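Side-chain contacts in metalloregulator ScaR (Streptococcus gordonii, PDB 3HRS), which acts as a manganese-activated transcriptional repressor of the DtxR/MntR family, probably binding DNA as a homodimer: residues P2-Y7 with E47-K52; C10-G15 with L63-V68; L67-Y72 with T127-G132. All coordinates share one frame; numbering follows the deposited sequence.

Contact 1 of 3, residues P2-Y7 with E47-K52; sequences PNKEDY and EELLIK. With SO4 (sulfate ion), chain E.
Lys4 reaches from the first turn of its helix across the carboxylate of Glu47, the two side chains crossing at about a right angle. CG of Lys4 lies between its backbone N and carbonyl carbon (chi1 70°), and the chain then runs straight until a bend at its last torsion turns NZ to Glu47 OE2. The salt bridge from Lys4 NZ to Glu47 OE2 is 3.3 Å long and its hydrogen bond is weak. Lys4 CD lies 4.3 Å from Leu49 CD2, giving the aliphatic part of the lysine an apolar neighbour. A sulfate, probably from the crystallisation liquor, accepts the backbone N-H of Lys4 (Lys4 N to sulfate O2 3.3 Å, 162° at the hydrogen). Asn3 is the N-cap, and its N-H meets Asp6 OD1 from above the carboxylate plane; this bond to the side chain three residues on is half of a capping box. Glu48, with positive phi, is the C' residue of a Schellman motif that ends helix 34-46. Lys4 also touches Met40 and Leu49 touches Leu44, both on helix 34-46, so the contact ties the start of helix 4-13 to the turn between that helix and strand 50-53.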
loop_
_atom_site.group_PDB
_atom_site.type_symbol
_atom_site.label_atom_id
_atom_site.label_comp_id
_atom_site.label_asym_id
_atom_site.label_seq_id
_atom_site.Cartn_x
_atom_site.Cartn_y
_atom_site.Cartn_z
ATOM N N PRO A 2 15.727 10.258 4.710
ATOM C CA PRO A 2 15.655 9.733 6.083
ATOM C C PRO A 2 14.811 10.612 7.018
ATOM O O PRO A 2 15.201 11.734 7.361
ATOM C CB PRO A 2 17.119 9.741 6.545
ATOM C CG PRO A 2 17.923 9.814 5.311
ATOM C CD PRO A 2 17.109 10.613 4.343
ATOM N N ASN A 3 13.655 10.089 7.414
ATOM C CA ASN A 3 12.789 10.736 8.382
ATOM C C ASN A 3 13.173 10.315 9.791
ATOM O O ASN A 3 14.013 9.431 9.978
ATOM C CB ASN A 3 11.331 10.371 8.115
ATOM C CG ASN A 3 11.138 8.888 7.829
ATOM O OD1 ASN A 3 11.809 8.037 8.416
ATOM N ND2 ASN A 3 10.218 8.573 6.917
ATOM N N LYS A 4 12.552 10.937 10.786
ATOM C CA LYS A 4 12.922 10.662 12.171
ATOM C C LYS A 4 12.679 9.200 12.535
ATOM O O LYS A 4 13.298 8.666 13.453
ATOM C CB LYS A 4 12.237 11.628 13.165
ATOM C CG LYS A 4 10.729 11.469 13.365
ATOM C CD LYS A 4 10.263 12.500 14.389
ATOM C CE LYS A 4 8.798 12.914 14.205
ATOM N NZ LYS A 4 7.817 11.939 14.777
ATOM N N GLU A 5 11.786 8.545 11.809
ATOM C CA GLU A 5 11.501 7.157 12.113
ATOM C C GLU A 5 12.704 6.291 11.747
ATOM O O GLU A 5 12.998 5.308 12.428
ATOM C CB GLU A 5 10.218 6.698 11.420
ATOM C CG GLU A 5 8.961 7.422 11.916
ATOM C CD GLU A 5 7.712 7.095 11.101
ATOM O OE1 GLU A 5 7.343 5.899 10.996
ATOM O OE2 GLU A 5 7.093 8.047 10.574
ATOM N N ASP A 6 13.425 6.678 10.697
ATOM C CA ASP A 6 14.586 5.910 10.245
ATOM C C ASP A 6 15.743 6.110 11.191
ATOM O O ASP A 6 16.621 5.272 11.304
ATOM C CB ASP A 6 15.024 6.338 8.851
ATOM C CG ASP A 6 13.978 6.077 7.813
ATOM O OD1 ASP A 6 13.899 6.881 6.862
ATOM O OD2 ASP A 6 13.237 5.078 7.949
ATOM N N TYR A 7 15.751 7.245 11.862
ATOM C CA TYR A 7 16.787 7.498 12.836
ATOM C C TYR A 7 16.530 6.676 14.096
ATOM O O TYR A 7 17.435 6.030 14.614
ATOM C CB TYR A 7 16.843 8.988 13.162
ATOM C CG TYR A 7 17.709 9.801 12.231
ATOM C CD1 TYR A 7 17.179 10.402 11.105
ATOM C CD2 TYR A 7 19.054 9.985 12.498
ATOM C CE1 TYR A 7 17.974 11.157 10.259
ATOM C CE2 TYR A 7 19.854 10.733 11.665
ATOM C CZ TYR A 7 19.313 11.316 10.545
ATOM O OH TYR A 7 20.119 12.066 9.715
ATOM N N GLU A 47 11.177 16.283 20.669
ATOM C CA GLU A 47 9.950 15.488 20.670
ATOM C C GLU A 47 9.930 14.489 21.831
ATOM O O GLU A 47 9.032 13.657 21.956
ATOM C CB GLU A 47 9.748 14.796 19.340
ATOM C CG GLU A 47 9.184 15.706 18.265
ATOM C CD GLU A 47 8.575 14.927 17.115
ATOM O OE1 GLU A 47 8.847 15.290 15.946
ATOM O OE2 GLU A 47 7.833 13.948 17.378
ATOM N N GLU A 48 10.922 14.601 22.699
ATOM C CA GLU A 48 10.980 13.763 23.879
ATOM C C GLU A 48 10.923 12.269 23.514
ATOM O O GLU A 48 10.419 11.457 24.286
ATOM C CB GLU A 48 9.880 14.175 24.854
ATOM C CG GLU A 48 9.917 15.661 25.143
ATOM C CD GLU A 48 8.779 16.131 26.045
ATOM O OE1 GLU A 48 7.693 15.491 26.018
ATOM O OE2 GLU A 48 8.969 17.142 26.777
ATOM N N LEU A 49 11.456 11.925 22.340
ATOM C CA LEU A 49 11.675 10.526 21.944
ATOM C C LEU A 49 12.918 9.926 22.618
ATOM O O LEU A 49 12.935 8.750 22.958
ATOM C CB LEU A 49 11.820 10.416 20.428
ATOM C CG LEU A 49 10.561 10.101 19.635
ATOM C CD1 LEU A 49 9.307 10.316 20.459
ATOM C CD2 LEU A 49 10.531 10.907 18.333
ATOM N N LEU A 50 13.962 10.730 22.799
ATOM C CA LEU A 50 15.110 10.289 23.581
ATOM C C LEU A 50 15.654 11.408 24.462
ATOM O O LEU A 50 15.313 12.574 24.262
ATOM C CB LEU A 50 16.194 9.706 22.670
ATOM C CG LEU A 50 16.241 10.286 21.263
ATOM C CD1 LEU A 50 16.621 11.716 21.367
ATOM C CD2 LEU A 50 17.228 9.538 20.369
ATOM N N ILE A 51 16.470 11.046 25.453
ATOM C CA ILE A 51 17.225 12.014 26.258
ATOM C C ILE A 51 18.732 11.700 26.218
ATOM O O ILE A 51 19.127 10.548 25.998
ATOM C CB ILE A 51 16.810 11.922 27.709
ATOM C CG1 ILE A 51 17.250 10.557 28.267
ATOM C CG2 ILE A 51 15.299 12.184 27.859
ATOM C CD1 ILE A 51 16.520 10.122 29.531
ATOM N N LYS A 52 19.578 12.705 26.425
ATOM C CA LYS A 52 21.023 12.458 26.501
ATOM C C LYS A 52 21.348 11.610 27.731
ATOM O O LYS A 52 20.659 11.678 28.739
ATOM C CB LYS A 52 21.820 13.769 26.559
ATOM C CG LYS A 52 22.128 14.417 25.210
ATOM C CD LYS A 52 22.300 15.934 25.365
ATOM C CE LYS A 52 23.056 16.572 24.198
ATOM N NZ LYS A 52 24.548 16.458 24.348
HETATM S S SO4 E . 9.233 13.219 9.382
HETATM O O1 SO4 E . 9.001 12.009 8.592
HETATM O O2 SO4 E . 10.654 13.387 9.693
HETATM O O3 SO4 E . 8.787 14.380 8.617
HETATM O O4 SO4 E . 8.455 13.122 10.616
#

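Contact 2 of 3, residues C10-G15 with L63-V68; sequences CLYELG and LGLKLV
Tyr12 carries its ring anti to the backbone N (chi1 172°), and Val68 sets CG1 in the same relation to its own N (chi1 162°), with CG2 beside that N. Each rotamer sends its group across the gap between two helices, and the two side chains cross at about a right angle. The outcome is a CH-pi contact: Val68 CG1 lies 3.7 Å from the centroid of the Tyr12 ring and only 10° off the ring normal, so a single methyl sits over the middle of one face instead of brushing a rim. The second methyl serves the root of the tyrosine, with Val68 CG2 4.0 Å from Tyr12 CB. In this way one branched residue braces both the ring and the stem that bears it.

Leu65, one turn earlier on the same helix, adds a looser touch. Its CB does not point at the tyrosine, but the end of the side chain comes closer, bringing CD1 within 4.3 Å of Tyr12 CE2 at an oblique angle. All of this is apolar, and the helices come close here, the alpha carbons of Tyr12 and Val68 being 7.5 Å apart. Further apolar groups adjoin: Leu60 of strand 57-60 touches both Leu65 and Val68, Leu8 packs on Val68 from helix 4-13, and Leu135 meets Tyr12 from a loop.

A methyl over an aromatic face thus joins helix 4-13 to the N-terminal part of helix 62-84. In the DtxR/MntR fold this connects the first helix of the winged helix-turn-helix DNA-binding domain to the start of the helix that leads into the metal-binding and dimerisation domain.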
loop_
_atom_site.group_PDB
_atom_site.type_symbol
_atom_site.label_atom_id
_atom_site.label_comp_id
_atom_site.label_asym_id
_atom_site.label_seq_id
_atom_site.Cartn_x
_atom_site.Cartn_y
_atom_site.Cartn_z
ATOM N N CYS A 10 17.447 3.097 13.705
ATOM C CA CYS A 10 18.897 3.052 13.824
ATOM C C CYS A 10 19.358 3.117 15.292
ATOM O O CYS A 10 19.852 2.143 15.847
ATOM C CB CYS A 10 19.518 4.183 13.001
ATOM S SG CYS A 10 21.259 4.514 13.360
ATOM N N LEU A 11 19.177 4.266 15.914
ATOM C CA LEU A 11 19.518 4.445 17.312
ATOM C C LEU A 11 19.056 3.289 18.169
ATOM O O LEU A 11 19.706 2.931 19.150
ATOM C CB LEU A 11 18.858 5.721 17.825
ATOM C CG LEU A 11 19.501 6.926 17.173
ATOM C CD1 LEU A 11 18.544 8.086 17.198
ATOM C CD2 LEU A 11 20.768 7.227 17.930
ATOM N N TYR A 12 17.901 2.740 17.827
ATOM C CA TYR A 12 17.307 1.708 18.647
ATOM C C TYR A 12 18.182 0.480 18.592
ATOM O O TYR A 12 18.598 -0.027 19.629
ATOM C CB TYR A 12 15.916 1.361 18.153
ATOM C CG TYR A 12 15.344 0.161 18.849
ATOM C CD1 TYR A 12 15.251 -1.080 18.198
ATOM C CD2 TYR A 12 14.915 0.255 20.167
ATOM C CE1 TYR A 12 14.728 -2.182 18.846
ATOM C CE2 TYR A 12 14.399 -0.842 20.823
ATOM C CZ TYR A 12 14.303 -2.057 20.165
ATOM O OH TYR A 12 13.783 -3.132 20.851
ATOM N N GLU A 13 18.461 0.011 17.378
ATOM C CA GLU A 13 19.341 -1.133 17.191
ATOM C C GLU A 13 20.781 -0.790 17.556
ATOM O O GLU A 13 21.554 -1.667 17.946
ATOM C CB GLU A 13 19.247 -1.712 15.765
ATOM C CG GLU A 13 19.261 -0.710 14.628
ATOM C CD GLU A 13 18.665 -1.292 13.341
ATOM O OE1 GLU A 13 17.971 -2.334 13.429
ATOM O OE2 GLU A 13 18.887 -0.716 12.248
ATOM N N LEU A 14 21.130 0.486 17.450
ATOM C CA LEU A 14 22.486 0.926 17.761
ATOM C C LEU A 14 22.770 0.817 19.251
ATOM O O LEU A 14 23.887 1.061 19.700
ATOM C CB LEU A 14 22.710 2.361 17.295
ATOM C CG LEU A 14 24.160 2.789 17.134
ATOM C CD1 LEU A 14 24.976 1.601 16.722
ATOM C CD2 LEU A 14 24.279 3.894 16.105
ATOM N N GLY A 15 21.753 0.436 20.014
ATOM C CA GLY A 15 21.876 0.326 21.453
ATOM C C GLY A 15 21.545 -1.052 21.976
ATOM O O GLY A 15 21.514 -1.258 23.188
ATOM N N LEU A 63 7.796 7.229 25.117
ATOM C CA LEU A 63 7.239 7.644 23.820
ATOM C C LEU A 63 8.120 7.141 22.664
ATOM O O LEU A 63 7.598 6.661 21.646
ATOM C CB LEU A 63 7.061 9.154 23.735
ATOM C CG LEU A 63 6.213 9.695 22.597
ATOM C CD1 LEU A 63 4.758 9.742 23.032
ATOM C CD2 LEU A 63 6.677 11.070 22.207
ATOM N N GLY A 64 9.444 7.215 22.829
ATOM C CA GLY A 64 10.362 6.657 21.842
ATOM C C GLY A 64 10.146 5.172 21.498
ATOM O O GLY A 64 9.889 4.824 20.346
ATOM N N LEU A 65 10.263 4.304 22.500
ATOM C CA LEU A 65 9.966 2.894 22.350
ATOM C C LEU A 65 8.590 2.641 21.737
ATOM O O LEU A 65 8.423 1.774 20.870
ATOM C CB LEU A 65 10.050 2.194 23.702
ATOM C CG LEU A 65 11.461 1.677 24.026
ATOM C CD1 LEU A 65 12.472 2.259 23.044
ATOM C CD2 LEU A 65 11.857 2.002 25.465
ATOM N N LYS A 66 7.593 3.383 22.179
ATOM C CA LYS A 66 6.280 3.141 21.645
ATOM C C LYS A 66 6.294 3.394 20.129
ATOM O O LYS A 66 5.605 2.693 19.367
ATOM C CB LYS A 66 5.232 3.990 22.368
ATOM C CG LYS A 66 4.540 3.245 23.523
ATOM C CD LYS A 66 3.386 4.093 24.117
ATOM C CE LYS A 66 2.567 3.292 25.137
ATOM N NZ LYS A 66 3.390 2.203 25.794
ATOM N N LEU A 67 7.106 4.359 19.689
ATOM C CA LEU A 67 7.204 4.676 18.262
ATOM C C LEU A 67 7.959 3.600 17.527
ATOM O O LEU A 67 7.537 3.163 16.452
ATOM C CB LEU A 67 7.976 5.945 18.040
ATOM C CG LEU A 67 7.521 6.923 16.965
ATOM C CD1 LEU A 67 8.782 7.346 16.255
ATOM C CD2 LEU A 67 6.548 6.357 15.960
ATOM N N VAL A 68 9.103 3.218 18.087
ATOM C CA VAL A 68 9.941 2.178 17.509
ATOM C C VAL A 68 9.074 0.970 17.239
ATOM O O VAL A 68 9.134 0.390 16.169
ATOM C CB VAL A 68 11.118 1.783 18.449
ATOM C CG1 VAL A 68 11.706 0.424 18.048
ATOM C CG2 VAL A 68 12.205 2.856 18.423
#

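Contact 3 of 3, residues L67-Y72 with T127-G132; sequences LVSDLY and TIPAKG
Ser69 and Pro129 form the inner shell, the hydroxyl of the one lying against the ring of the other. Ser69 OG is 3.6 Å from Pro129 CG and 3.8 Å from Pro129 CB, a van der Waals approach to the carbon side of the ring. Because OG stands anti to the serine's backbone N (chi1 173°), it projects from helix 62-84 into the loop and also reaches its main polar partner, the carbonyl O of Glu133.

The next shell is a water that donates both to Ser69 OG (2.9 Å from the water oxygen) and to Asp70 OD2, while accepting the backbone N-H of Gly132, whose N is 3.1 Å away. Through it a serine and its neighbouring carboxylate hold the backbone at Gly132, where a positive phi (80°) by itself favours glycine.

Farther out, the loop backbone is tied down by charged residues: Arg73 binds Pro129 O, Arg76 binds Thr127 O, and the Glu133 side chain takes the N-H of Ala130. Leu135 packs on Pro129 from the loop.

The Pro129 side chain is about 9 Å from that of Cys122 and about 11 Å from that of Glu79, zinc ligands in a structure of this protein, though no metal is bound to this chain here. The water, the Ser69-Glu133 bond and the two arginines fasten the loop to helix 62-84 near the metal site of a DtxR/MntR-type metal-binding and dimerisation domain.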
loop_
_atom_site.group_PDB
_atom_site.type_symbol
_atom_site.label_atom_id
_atom_site.label_comp_id
_atom_site.label_asym_id
_atom_site.label_seq_id
_atom_site.Cartn_x
_atom_site.Cartn_y
_atom_site.Cartn_z
ATOM N N LEU A 67 7.106 4.359 19.689
ATOM C CA LEU A 67 7.204 4.676 18.262
ATOM C C LEU A 67 7.959 3.600 17.527
ATOM O O LEU A 67 7.537 3.163 16.452
ATOM C CB LEU A 67 7.976 5.945 18.040
ATOM C CG LEU A 67 7.521 6.923 16.965
ATOM C CD1 LEU A 67 8.782 7.346 16.255
ATOM C CD2 LEU A 67 6.548 6.357 15.960
ATOM N N VAL A 68 9.103 3.218 18.087
ATOM C CA VAL A 68 9.941 2.178 17.509
ATOM C C VAL A 68 9.074 0.970 17.239
ATOM O O VAL A 68 9.134 0.390 16.169
ATOM C CB VAL A 68 11.118 1.783 18.449
ATOM C CG1 VAL A 68 11.706 0.424 18.048
ATOM C CG2 VAL A 68 12.205 2.856 18.423
ATOM N N SER A 69 8.254 0.622 18.225
ATOM C CA SER A 69 7.326 -0.495 18.134
ATOM C C SER A 69 6.413 -0.371 16.909
ATOM O O SER A 69 6.355 -1.278 16.080
ATOM C CB SER A 69 6.525 -0.591 19.435
ATOM O OG SER A 69 5.497 -1.550 19.369
ATOM N N ASP A 70 5.720 0.752 16.766
ATOM C CA ASP A 70 4.955 0.977 15.532
ATOM C C ASP A 70 5.725 0.734 14.244
ATOM O O ASP A 70 5.202 0.112 13.324
ATOM C CB ASP A 70 4.380 2.384 15.478
ATOM C CG ASP A 70 3.018 2.466 16.106
ATOM O OD1 ASP A 70 2.228 3.323 15.662
ATOM O OD2 ASP A 70 2.726 1.682 17.033
ATOM N N LEU A 71 6.932 1.288 14.158
ATOM C CA LEU A 71 7.796 1.101 13.003
ATOM C C LEU A 71 7.980 -0.387 12.689
ATOM O O LEU A 71 7.946 -0.823 11.535
ATOM C CB LEU A 71 9.166 1.684 13.304
ATOM C CG LEU A 71 9.204 3.168 13.042
ATOM C CD1 LEU A 71 10.604 3.674 13.326
ATOM C CD2 LEU A 71 8.761 3.444 11.593
ATOM N N TYR A 72 8.198 -1.161 13.740
ATOM C CA TYR A 72 8.472 -2.551 13.559
ATOM C C TYR A 72 7.179 -3.284 13.193
ATOM O O TYR A 72 7.203 -4.180 12.319
ATOM C CB TYR A 72 9.167 -3.109 14.792
ATOM C CG TYR A 72 10.679 -2.991 14.740
ATOM C CD1 TYR A 72 11.443 -3.941 14.088
ATOM C CD2 TYR A 72 11.339 -1.958 15.363
ATOM C CE1 TYR A 72 12.818 -3.851 14.048
ATOM C CE2 TYR A 72 12.720 -1.860 15.327
ATOM C CZ TYR A 72 13.456 -2.808 14.669
ATOM O OH TYR A 72 14.836 -2.714 14.627
ATOM N N THR A 127 9.998 -10.653 15.780
ATOM C CA THR A 127 8.736 -10.651 16.507
ATOM C C THR A 127 7.872 -9.422 16.174
ATOM O O THR A 127 8.398 -8.374 15.808
ATOM C CB THR A 127 8.981 -10.720 18.004
ATOM O OG1 THR A 127 7.828 -10.219 18.687
ATOM C CG2 THR A 127 10.146 -9.850 18.340
ATOM N N ILE A 128 6.549 -9.576 16.275
ATOM C CA ILE A 128 5.605 -8.526 15.894
ATOM C C ILE A 128 4.703 -8.084 17.031
ATOM O O ILE A 128 3.657 -8.673 17.288
ATOM C CB ILE A 128 4.660 -8.976 14.778
ATOM C CG1 ILE A 128 5.411 -9.358 13.515
ATOM C CG2 ILE A 128 3.752 -7.843 14.379
ATOM C CD1 ILE A 128 4.466 -9.867 12.426
ATOM N N PRO A 129 5.081 -7.008 17.692
ATOM C CA PRO A 129 4.374 -6.500 18.869
ATOM C C PRO A 129 2.947 -6.027 18.563
ATOM O O PRO A 129 2.686 -5.520 17.484
ATOM C CB PRO A 129 5.245 -5.307 19.279
ATOM C CG PRO A 129 5.892 -4.887 18.014
ATOM C CD PRO A 129 6.245 -6.181 17.363
ATOM N N ALA A 130 2.046 -6.173 19.525
ATOM C CA ALA A 130 0.681 -5.679 19.398
ATOM C C ALA A 130 0.643 -4.160 19.298
ATOM O O ALA A 130 1.557 -3.492 19.795
ATOM C CB ALA A 130 -0.128 -6.134 20.605
ATOM N N LYS A 131 -0.407 -3.592 18.702
ATOM C CA LYS A 131 -0.548 -2.122 18.800
ATOM C C LYS A 131 -0.274 -1.662 20.241
ATOM O O LYS A 131 -0.882 -2.184 21.182
ATOM C CB LYS A 131 -1.935 -1.639 18.388
ATOM C CG LYS A 131 -1.999 -0.139 18.090
ATOM C CD LYS A 131 -3.441 0.345 17.810
ATOM C CE LYS A 131 -3.715 1.744 18.416
ATOM N NZ LYS A 131 -3.135 1.958 19.821
ATOM N N GLY A 132 0.645 -0.714 20.419
ATOM C CA GLY A 132 0.903 -0.161 21.741
ATOM C C GLY A 132 1.786 -0.941 22.728
ATOM O O GLY A 132 2.312 -0.374 23.666
HETATM O O HOH W 1 3.045 -0.373 18.491
#

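How the contacts relate
Contacts 2 and 3 share helix 62-84, while contact 1 lies beside its start in the DNA-binding domain. Contacts 1 and 2 have centres about 8 Å apart and both use helix 4-13; their segments interleave along the chain, and they touch where Leu49 packs on Leu63. Contact 3 takes up helix 62-84 at Leu67 and Val68, the last residues of contact 2, with centres about 10 Å apart; the rings of Tyr12 and Tyr72 pack together there. Contact 1, about 16 Å from contact 3, is complete before contact 3 starts. Helix 62-84 thus links the winged-helix packing to the loop near the metal ligands, a continuity consistent with metal binding being communicated to DNA binding.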